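Local coordinates for adhesion G-protein coupled receptor G6 (Danio rerio, PDB 6V55) that is a cell-surface adhesion receptor linked to myelination, whose calcium-binding, multidomain extracellular region probably takes part in its adhesion and signalling roles, at residues G171-A176 with A252-S257; S623-F628 with I638-E643; A647-T652 with F674-R679. All coordinates share one frame; numbering follows the deposited sequence.

Contact 1 of 3, residues G171-A176 with A252-S257; sequences GTSILA and AGKGSS
Ser173 and Ala176, three residues apart, meet the same glycine from two points and make up the close-packed half of this contact. The CB of Ala176 rests 3.7 Å from Gly255 CA, both residues being buried, while the hydroxyl of Ser173 donates a short bond of 2.7 Å from OG to Gly255 O. With chi1 at -44°, OG lies beside its own backbone N and is aimed at that carbonyl, which it meets at a C=O...O angle of 152° and somewhat off the carbonyl plane. The same oxygen takes a weak bond from Ser257 N, and the glycine's amide N is held by Thr165 OG1. Gly255 has a positive phi of 71°, a backbone shape that favours glycine in its own right.

The other half is looser and lies nearer solvent. Lys254 runs out nearly straight as far as CD and then bends at chi3, which carries CE past Ser173 OG at 3.3 Å and delivers NZ to Gly171 O at 3.0 Å. This ammonium-to-carbonyl bond joins two partly exposed residues. Beyond the glycine, Ser256 turns its OG to Glu178, so the loop is tied to strand 173-180 at a further point.

Between Ser173 and Ala176 the strand carries a classic beta bulge, Ile174 and Leu175 together standing opposite Leu166. The loop after strand 248-251 thus folds back across strand 161-167 to strand 173-180, within the two-sheet, concanavalin-like sandwich of the pentraxin family.

Contact 2 of 3, residues S623-F628 with I638-E643; sequences STLSAF and IDFDSE
A chi1 of 73° places the ring of Phe628 between its own backbone N and carbonyl carbon, and from there its edge reaches the facing strand, with CE1 3.7 Å from Asp639 N, which lies in the ring plane. Asp639 has the other setting: its CG is trans to the amide N (chi1 -160°), which turns the carboxylate back over the chain that follows. The two backbones pair antiparallel at Ser626 and Asp639, by Ser626 N to Asp639 O at 2.7 Å and Asp639 N to Ser626 O at 2.6 Å. On this face of the sheet their CB atoms also touch, while Ser626 OG is held by Ala644 N.

Past this pair the regular bridging stops and the chain curls around the aspartate. Asp639 OD1 receives Ser642 N at 3.2 Å, nearly straight at 172° but from well above the carboxylate plane, and Asp641 N at 3.3 Å on the anti side; the latter forms an Asx turn. With an alanine in place of Asp639 the CB contact would remain, but the two backbone N-H groups would probably lose their shared acceptor and the turn would be likely to shift. Next along, Phe640 packs on the Ile638 side, where its ring also meets Thr602; Leu625 CD2 comes obliquely to Phe640 CD2 at 3.7 Å and Ile638 CG2 sits 3.6 Å above the centre of the ring.

The hairpin therefore has a side with Ala627 and Ile638, directed at strands 600-603 and 671-677, and a mixed side where Ser626 and Asp639 lie beside the Phe628 ring. On that side a single carboxylate oxygen gathers two amide donors, an environment that would be expected to favour its negative charge, and the Asx turn coincides with the end of the edge strand.

Contact 3 of 3, residues A647-T652 with F674-R679; sequences ALAVVT and FMFFGR
Leu648 and Ala649 close on the ring of Phe676 together, because a classic beta bulge opposite Ala627 turns both side chains the same way. The ring is carried out toward them by a fully extended first torsion, CG opposite the backbone N at 175°. Its far end is then met obliquely by Leu648, whose CD1 lies 3.6 Å from Phe676 CZ and whose CB is 3.7 Å from Phe676 CE2. With chi1 at -46° CG lies beside the leucine's own N, and from there CD1 reaches the ring's end. Ala649 comes in at the ring's edge instead, near the ring plane, with CB 3.8 Å from Phe676 CD2.

Phe674, two residues earlier on the same strand face, is extended in the same manner and points at Val651. Here the side chains run past one another in opposite directions: Val651 CG2 reaches Phe674 CE2 at 3.7 Å, and Val651 CB lies in the plane of the ring at its edge. The peptide oxygen of Ala649 also lies near this ring's plane, more distantly. The contact is apolar and buried, and it is made almost wholly by side chains, the strand axes being 9.2 Å apart.

Strand 649-653 belongs to the six-stranded sheet and strand 671-677 to the four-stranded one, so the two aromatic residues fill the interior of a beta sandwich, consistent with the GAIN fold of adhesion receptors. Ala627 of strand 623-628 touches both rings, Val698 of strand 697-701 packs on Phe674, Ala649 and Val651, and Arg679 leads off to Met569, just past helix 555-568, by a weak bond.

How the contacts relate
From the N terminus, contact 1 comes first, closing a span of 75 residues within the pentraxin-family region, where a loop returns to an earlier strand. The chain is then far along before contact 2 shuts a short hairpin of nine intervening residues, and contact 3 follows by closing a 21-residue excursion that passes through helix 663-666. The three stand in series; none nests within or crosses another. Contact 1 lies alone, its centre about 96 Å from that of contact 2. Contacts 2 and 3 adjoin, about 9 Å between centres: strands 623-628 and 649-653 are neighbours in one sheet, which contact 2 extends to its edge and contact 3 joins to the facing sheet.

Contact 1 of 3, residues G171-A176 with A252-S257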
loop_
_atom_site.group_PDB
_atom_site.type_symbol
_atom_site.label_atom_id
_atom_site.label_comp_id
_atom_site.label_asym_id
_atom_site.label_seq_id
_atom_site.Cartn_x
_atom_site.Cartn_y
_atom_site.Cartn_z
ATOM N N GLY A 171 -26.281 -49.319 -6.496
ATOM C CA GLY A 171 -25.028 -49.589 -5.804
ATOM C C GLY A 171 -24.071 -50.561 -6.480
ATOM O O GLY A 171 -22.868 -50.533 -6.165
ATOM N N THR A 172 -24.538 -51.439 -7.375
ATOM C CA THR A 172 -23.630 -52.391 -8.016
ATOM C C THR A 172 -22.799 -51.691 -9.089
ATOM O O THR A 172 -23.241 -50.724 -9.711
ATOM C CB THR A 172 -24.397 -53.577 -8.621
ATOM O OG1 THR A 172 -25.359 -53.113 -9.574
ATOM C CG2 THR A 172 -25.130 -54.366 -7.532
ATOM N N SER A 173 -21.571 -52.161 -9.278
ATOM C CA SER A 173 -20.655 -51.498 -10.202
ATOM C C SER A 173 -21.025 -51.790 -11.655
ATOM O O SER A 173 -21.379 -52.919 -12.004
ATOM C CB SER A 173 -19.212 -51.934 -9.940
ATOM O OG SER A 173 -18.900 -51.962 -8.556
ATOM N N ILE A 174 -20.963 -50.755 -12.497
ATOM C CA ILE A 174 -21.268 -50.898 -13.915
ATOM C C ILE A 174 -20.118 -50.481 -14.823
ATOM O O ILE A 174 -20.105 -50.871 -16.000
ATOM C CB ILE A 174 -22.547 -50.126 -14.304
ATOM C CG1 ILE A 174 -22.412 -48.630 -14.006
ATOM C CG2 ILE A 174 -23.764 -50.733 -13.632
ATOM C CD1 ILE A 174 -23.596 -47.797 -14.485
ATOM N N LEU A 175 -19.168 -49.689 -14.347
ATOM C CA LEU A 175 -17.952 -49.387 -15.084
ATOM C C LEU A 175 -16.833 -49.318 -14.064
ATOM O O LEU A 175 -17.005 -48.690 -13.015
ATOM C CB LEU A 175 -18.043 -48.074 -15.869
ATOM C CG LEU A 175 -16.760 -47.733 -16.646
ATOM C CD1 LEU A 175 -16.538 -48.737 -17.766
ATOM C CD2 LEU A 175 -16.730 -46.308 -17.159
ATOM N N ALA A 176 -15.711 -49.976 -14.350
ATOM C CA ALA A 176 -14.553 -49.958 -13.470
ATOM C C ALA A 176 -13.289 -50.247 -14.268
ATOM O O ALA A 176 -13.287 -51.120 -15.140
ATOM C CB ALA A 176 -14.697 -50.986 -12.346
ATOM N N ALA A 252 -10.541 -44.614 -7.386
ATOM C CA ALA A 252 -10.287 -45.991 -6.956
ATOM C C ALA A 252 -11.599 -46.732 -6.790
ATOM O O ALA A 252 -12.221 -47.114 -7.782
ATOM C CB ALA A 252 -9.459 -46.049 -5.670
ATOM N N GLY A 253 -12.066 -46.864 -5.555
ATOM C CA GLY A 253 -13.374 -47.439 -5.315
ATOM C C GLY A 253 -13.410 -48.957 -5.405
ATOM O O GLY A 253 -12.385 -49.648 -5.499
ATOM N N LYS A 254 -14.642 -49.469 -5.473
ATOM C CA LYS A 254 -14.876 -50.897 -5.255
ATOM C C LYS A 254 -14.439 -51.773 -6.432
ATOM O O LYS A 254 -13.903 -52.866 -6.219
ATOM C CB LYS A 254 -16.351 -51.113 -4.934
ATOM C CG LYS A 254 -16.767 -52.555 -4.623
ATOM C CD LYS A 254 -18.227 -52.594 -4.187
ATOM C CE LYS A 254 -19.131 -51.982 -5.250
ATOM N NZ LYS A 254 -20.512 -51.752 -4.784
ATOM N N GLY A 255 -14.632 -51.308 -7.668
ATOM C CA GLY A 255 -14.317 -52.135 -8.814
ATOM C C GLY A 255 -15.312 -53.269 -8.944
ATOM O O GLY A 255 -16.474 -53.158 -8.549
ATOM N N SER A 256 -14.825 -54.401 -9.454
ATOM C CA SER A 256 -15.653 -55.594 -9.648
ATOM C C SER A 256 -15.632 -56.461 -8.388
ATOM O O SER A 256 -15.052 -57.550 -8.341
ATOM C CB SER A 256 -15.169 -56.369 -10.855
ATOM O OG SER A 256 -14.735 -55.503 -11.880
ATOM N N SER A 257 -16.280 -55.935 -7.349
ATOM C CA SER A 257 -16.447 -56.608 -6.071
ATOM C C SER A 257 -17.882 -56.407 -5.616
ATOM O O SER A 257 -18.548 -55.455 -6.018
ATOM C CB SER A 257 -15.458 -56.097 -5.004
ATOM O OG SER A 257 -14.139 -55.994 -5.524
#

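Contact 2 of 3, residues S623-F628 with I638-E643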
loop_
_atom_site.group_PDB
_atom_site.type_symbol
_atom_site.label_atom_id
_atom_site.label_comp_id
_atom_site.label_asym_id
_atom_site.label_seq_id
_atom_site.Cartn_x
_atom_site.Cartn_y
_atom_site.Cartn_z
ATOM N N SER A 623 -19.532 54.076 2.660
ATOM C CA SER A 623 -19.428 52.676 2.256
ATOM C C SER A 623 -19.830 51.782 3.423
ATOM O O SER A 623 -19.561 52.114 4.584
ATOM C CB SER A 623 -18.000 52.332 1.796
ATOM O OG SER A 623 -17.975 51.232 0.901
ATOM N N THR A 624 -20.477 50.656 3.111
ATOM C CA THR A 624 -20.792 49.617 4.087
ATOM C C THR A 624 -20.287 48.295 3.543
ATOM O O THR A 624 -20.580 47.954 2.394
ATOM C CB THR A 624 -22.296 49.535 4.373
ATOM O OG1 THR A 624 -22.716 50.729 5.046
ATOM C CG2 THR A 624 -22.635 48.331 5.260
ATOM N N LEU A 625 -19.491 47.576 4.344
ATOM C CA LEU A 625 -18.896 46.311 3.938
ATOM C C LEU A 625 -19.198 45.277 5.008
ATOM O O LEU A 625 -19.365 45.622 6.183
ATOM C CB LEU A 625 -17.375 46.413 3.738
ATOM C CG LEU A 625 -16.780 47.425 2.760
ATOM C CD1 LEU A 625 -16.421 48.725 3.469
ATOM C CD2 LEU A 625 -15.542 46.827 2.162
ATOM N N SER A 626 -19.224 44.004 4.603
ATOM C CA SER A 626 -19.869 42.971 5.401
ATOM C C SER A 626 -19.243 41.606 5.143
ATOM O O SER A 626 -18.954 41.243 4.000
ATOM C CB SER A 626 -21.365 42.925 5.077
ATOM O OG SER A 626 -22.108 42.272 6.085
ATOM N N ALA A 627 -19.059 40.840 6.214
ATOM C CA ALA A 627 -18.574 39.471 6.139
ATOM C C ALA A 627 -19.672 38.498 6.556
ATOM O O ALA A 627 -20.363 38.716 7.557
ATOM C CB ALA A 627 -17.348 39.284 7.030
ATOM N N PHE A 628 -19.805 37.405 5.813
ATOM C CA PHE A 628 -20.901 36.467 6.014
ATOM C C PHE A 628 -20.504 35.111 5.436
ATOM O O PHE A 628 -19.568 35.016 4.636
ATOM C CB PHE A 628 -22.201 36.999 5.380
ATOM C CG PHE A 628 -22.231 36.938 3.862
ATOM C CD1 PHE A 628 -21.516 37.862 3.084
ATOM C CD2 PHE A 628 -22.997 35.973 3.213
ATOM C CE1 PHE A 628 -21.554 37.817 1.691
ATOM C CE2 PHE A 628 -23.039 35.911 1.817
ATOM C CZ PHE A 628 -22.318 36.840 1.057
ATOM N N ILE A 638 -17.342 38.079 1.433
ATOM C CA ILE A 638 -17.361 39.514 1.687
ATOM C C ILE A 638 -18.435 40.158 0.824
ATOM O O ILE A 638 -18.402 40.044 -0.408
ATOM C CB ILE A 638 -15.996 40.164 1.427
ATOM C CG1 ILE A 638 -15.004 39.716 2.482
ATOM C CG2 ILE A 638 -16.089 41.693 1.490
ATOM C CD1 ILE A 638 -13.599 40.177 2.180
ATOM N N ASP A 639 -19.386 40.829 1.474
ATOM C CA ASP A 639 -20.317 41.745 0.826
ATOM C C ASP A 639 -19.702 43.142 0.850
ATOM O O ASP A 639 -19.437 43.686 1.928
ATOM C CB ASP A 639 -21.654 41.722 1.568
ATOM C CG ASP A 639 -22.824 42.239 0.738
ATOM O OD1 ASP A 639 -22.675 43.205 -0.053
ATOM O OD2 ASP A 639 -23.930 41.681 0.918
ATOM N N PHE A 640 -19.501 43.735 -0.327
ATOM C CA PHE A 640 -18.843 45.035 -0.406
ATOM C C PHE A 640 -19.805 46.216 -0.404
ATOM O O PHE A 640 -19.362 47.356 -0.233
ATOM C CB PHE A 640 -17.987 45.116 -1.671
ATOM C CG PHE A 640 -16.691 44.354 -1.585
ATOM C CD1 PHE A 640 -16.584 43.086 -2.154
ATOM C CD2 PHE A 640 -15.578 44.909 -0.953
ATOM C CE1 PHE A 640 -15.406 42.389 -2.088
ATOM C CE2 PHE A 640 -14.377 44.212 -0.887
ATOM C CZ PHE A 640 -14.295 42.953 -1.451
ATOM N N ASP A 641 -21.093 45.987 -0.628
ATOM C CA ASP A 641 -22.048 47.068 -0.828
ATOM C C ASP A 641 -23.035 47.216 0.311
ATOM O O ASP A 641 -23.300 48.330 0.753
ATOM C CB ASP A 641 -22.826 46.843 -2.131
ATOM C CG ASP A 641 -21.927 46.831 -3.361
ATOM O OD1 ASP A 641 -20.726 47.177 -3.240
ATOM O OD2 ASP A 641 -22.423 46.467 -4.454
ATOM N N SER A 642 -23.581 46.118 0.795
ATOM C CA SER A 642 -24.654 46.112 1.771
ATOM C C SER A 642 -24.164 45.457 3.056
ATOM O O SER A 642 -23.048 44.953 3.126
ATOM C CB SER A 642 -25.861 45.357 1.214
ATOM O OG SER A 642 -25.435 44.253 0.426
ATOM N N GLU A 643 -25.007 45.486 4.084
ATOM C CA GLU A 643 -24.863 44.597 5.231
ATOM C C GLU A 643 -25.609 43.308 4.898
ATOM O O GLU A 643 -26.838 43.311 4.778
ATOM C CB GLU A 643 -25.412 45.237 6.504
ATOM C CG GLU A 643 -25.541 44.252 7.667
ATOM C CD GLU A 643 -26.095 44.873 8.948
ATOM O OE1 GLU A 643 -26.493 46.066 8.944
ATOM O OE2 GLU A 643 -26.124 44.148 9.969
#

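Contact 3 of 3, residues A647-T652 with F674-R679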
loop_
_atom_site.group_PDB
_atom_site.type_symbol
_atom_site.label_atom_id
_atom_site.label_comp_id
_atom_site.label_asym_id
_atom_site.label_seq_id
_atom_site.Cartn_x
_atom_site.Cartn_y
_atom_site.Cartn_z
ATOM N N ALA A 647 -24.914 38.741 9.318
ATOM C CA ALA A 647 -23.506 39.061 9.144
ATOM C C ALA A 647 -22.729 38.802 10.427
ATOM O O ALA A 647 -23.245 38.952 11.538
ATOM C CB ALA A 647 -23.327 40.516 8.721
ATOM N N LEU A 648 -21.478 38.379 10.257
ATOM C CA LEU A 648 -20.571 38.176 11.380
ATOM C C LEU A 648 -19.718 39.402 11.671
ATOM O O LEU A 648 -19.294 39.591 12.822
ATOM C CB LEU A 648 -19.657 36.977 11.109
ATOM C CG LEU A 648 -20.359 35.719 10.580
ATOM C CD1 LEU A 648 -19.337 34.645 10.267
ATOM C CD2 LEU A 648 -21.389 35.217 11.585
ATOM N N ALA A 649 -19.460 40.231 10.658
ATOM C CA ALA A 649 -18.764 41.496 10.852
ATOM C C ALA A 649 -19.280 42.508 9.839
ATOM O O ALA A 649 -19.374 42.198 8.645
ATOM C CB ALA A 649 -17.256 41.320 10.723
ATOM N N VAL A 650 -19.669 43.694 10.317
ATOM C CA VAL A 650 -20.078 44.805 9.463
ATOM C C VAL A 650 -19.167 45.983 9.764
ATOM O O VAL A 650 -18.939 46.312 10.936
ATOM C CB VAL A 650 -21.546 45.217 9.685
ATOM C CG1 VAL A 650 -22.017 46.179 8.587
ATOM C CG2 VAL A 650 -22.464 44.016 9.763
ATOM N N VAL A 651 -18.645 46.615 8.711
ATOM C CA VAL A 651 -17.827 47.816 8.826
ATOM C C VAL A 651 -18.478 48.895 7.975
ATOM O O VAL A 651 -18.621 48.729 6.759
ATOM C CB VAL A 651 -16.379 47.570 8.381
ATOM C CG1 VAL A 651 -15.597 48.879 8.350
ATOM C CG2 VAL A 651 -15.699 46.554 9.291
ATOM N N THR A 652 -18.874 49.992 8.606
ATOM C CA THR A 652 -19.493 51.115 7.917
ATOM C C THR A 652 -18.565 52.315 7.993
ATOM O O THR A 652 -18.238 52.781 9.091
ATOM C CB THR A 652 -20.847 51.458 8.529
ATOM O OG1 THR A 652 -21.758 50.380 8.275
ATOM C CG2 THR A 652 -21.385 52.742 7.912
ATOM N N PHE A 674 -10.424 44.823 3.296
ATOM C CA PHE A 674 -11.289 44.213 4.298
ATOM C C PHE A 674 -10.747 42.823 4.575
ATOM O O PHE A 674 -10.465 42.083 3.634
ATOM C CB PHE A 674 -12.736 44.167 3.786
ATOM C CG PHE A 674 -13.757 43.729 4.805
ATOM C CD1 PHE A 674 -14.052 42.373 4.987
ATOM C CD2 PHE A 674 -14.491 44.664 5.516
ATOM C CE1 PHE A 674 -15.004 41.954 5.901
ATOM C CE2 PHE A 674 -15.464 44.253 6.438
ATOM C CZ PHE A 674 -15.722 42.890 6.616
ATOM N N MET A 675 -10.583 42.478 5.854
ATOM C CA MET A 675 -10.196 41.132 6.280
ATOM C C MET A 675 -11.136 40.658 7.380
ATOM O O MET A 675 -11.497 41.431 8.275
ATOM C CB MET A 675 -8.757 41.079 6.817
ATOM C CG MET A 675 -7.736 41.760 5.939
ATOM S SD MET A 675 -6.080 41.791 6.589
ATOM C CE MET A 675 -5.739 43.526 6.275
ATOM N N PHE A 676 -11.534 39.393 7.317
ATOM C CA PHE A 676 -12.322 38.772 8.375
ATOM C C PHE A 676 -11.537 37.578 8.894
ATOM O O PHE A 676 -11.199 36.673 8.121
ATOM C CB PHE A 676 -13.702 38.353 7.856
ATOM C CG PHE A 676 -14.527 37.589 8.854
ATOM C CD1 PHE A 676 -14.624 36.192 8.786
ATOM C CD2 PHE A 676 -15.221 38.263 9.843
ATOM C CE1 PHE A 676 -15.377 35.490 9.712
ATOM C CE2 PHE A 676 -15.990 37.574 10.768
ATOM C CZ PHE A 676 -16.063 36.186 10.710
ATOM N N PHE A 677 -11.251 37.568 10.193
ATOM C CA PHE A 677 -10.523 36.467 10.817
ATOM C C PHE A 677 -11.530 35.577 11.539
ATOM O O PHE A 677 -12.116 35.977 12.549
ATOM C CB PHE A 677 -9.454 36.988 11.771
ATOM C CG PHE A 677 -8.255 37.581 11.081
ATOM C CD1 PHE A 677 -8.256 38.912 10.664
ATOM C CD2 PHE A 677 -7.115 36.809 10.860
ATOM C CE1 PHE A 677 -7.150 39.463 10.031
ATOM C CE2 PHE A 677 -5.990 37.357 10.230
ATOM C CZ PHE A 677 -6.015 38.687 9.823
ATOM N N GLY A 678 -11.757 34.379 11.005
ATOM C CA GLY A 678 -12.668 33.457 11.658
ATOM C C GLY A 678 -12.135 32.878 12.949
ATOM O O GLY A 678 -12.926 32.486 13.811
ATOM N N ARG A 679 -10.813 32.824 13.105
ATOM C CA ARG A 679 -10.173 32.257 14.279
ATOM C C ARG A 679 -9.338 33.334 14.961
ATOM O O ARG A 679 -8.881 34.288 14.320
ATOM C CB ARG A 679 -9.328 31.043 13.894
ATOM C CG ARG A 679 -10.192 29.875 13.433
ATOM C CD ARG A 679 -9.520 28.540 13.658
ATOM N NE ARG A 679 -9.195 28.353 15.064
ATOM C CZ ARG A 679 -9.966 27.703 15.929
ATOM N NH1 ARG A 679 -11.107 27.157 15.517
ATOM N NH2 ARG A 679 -9.587 27.599 17.202
#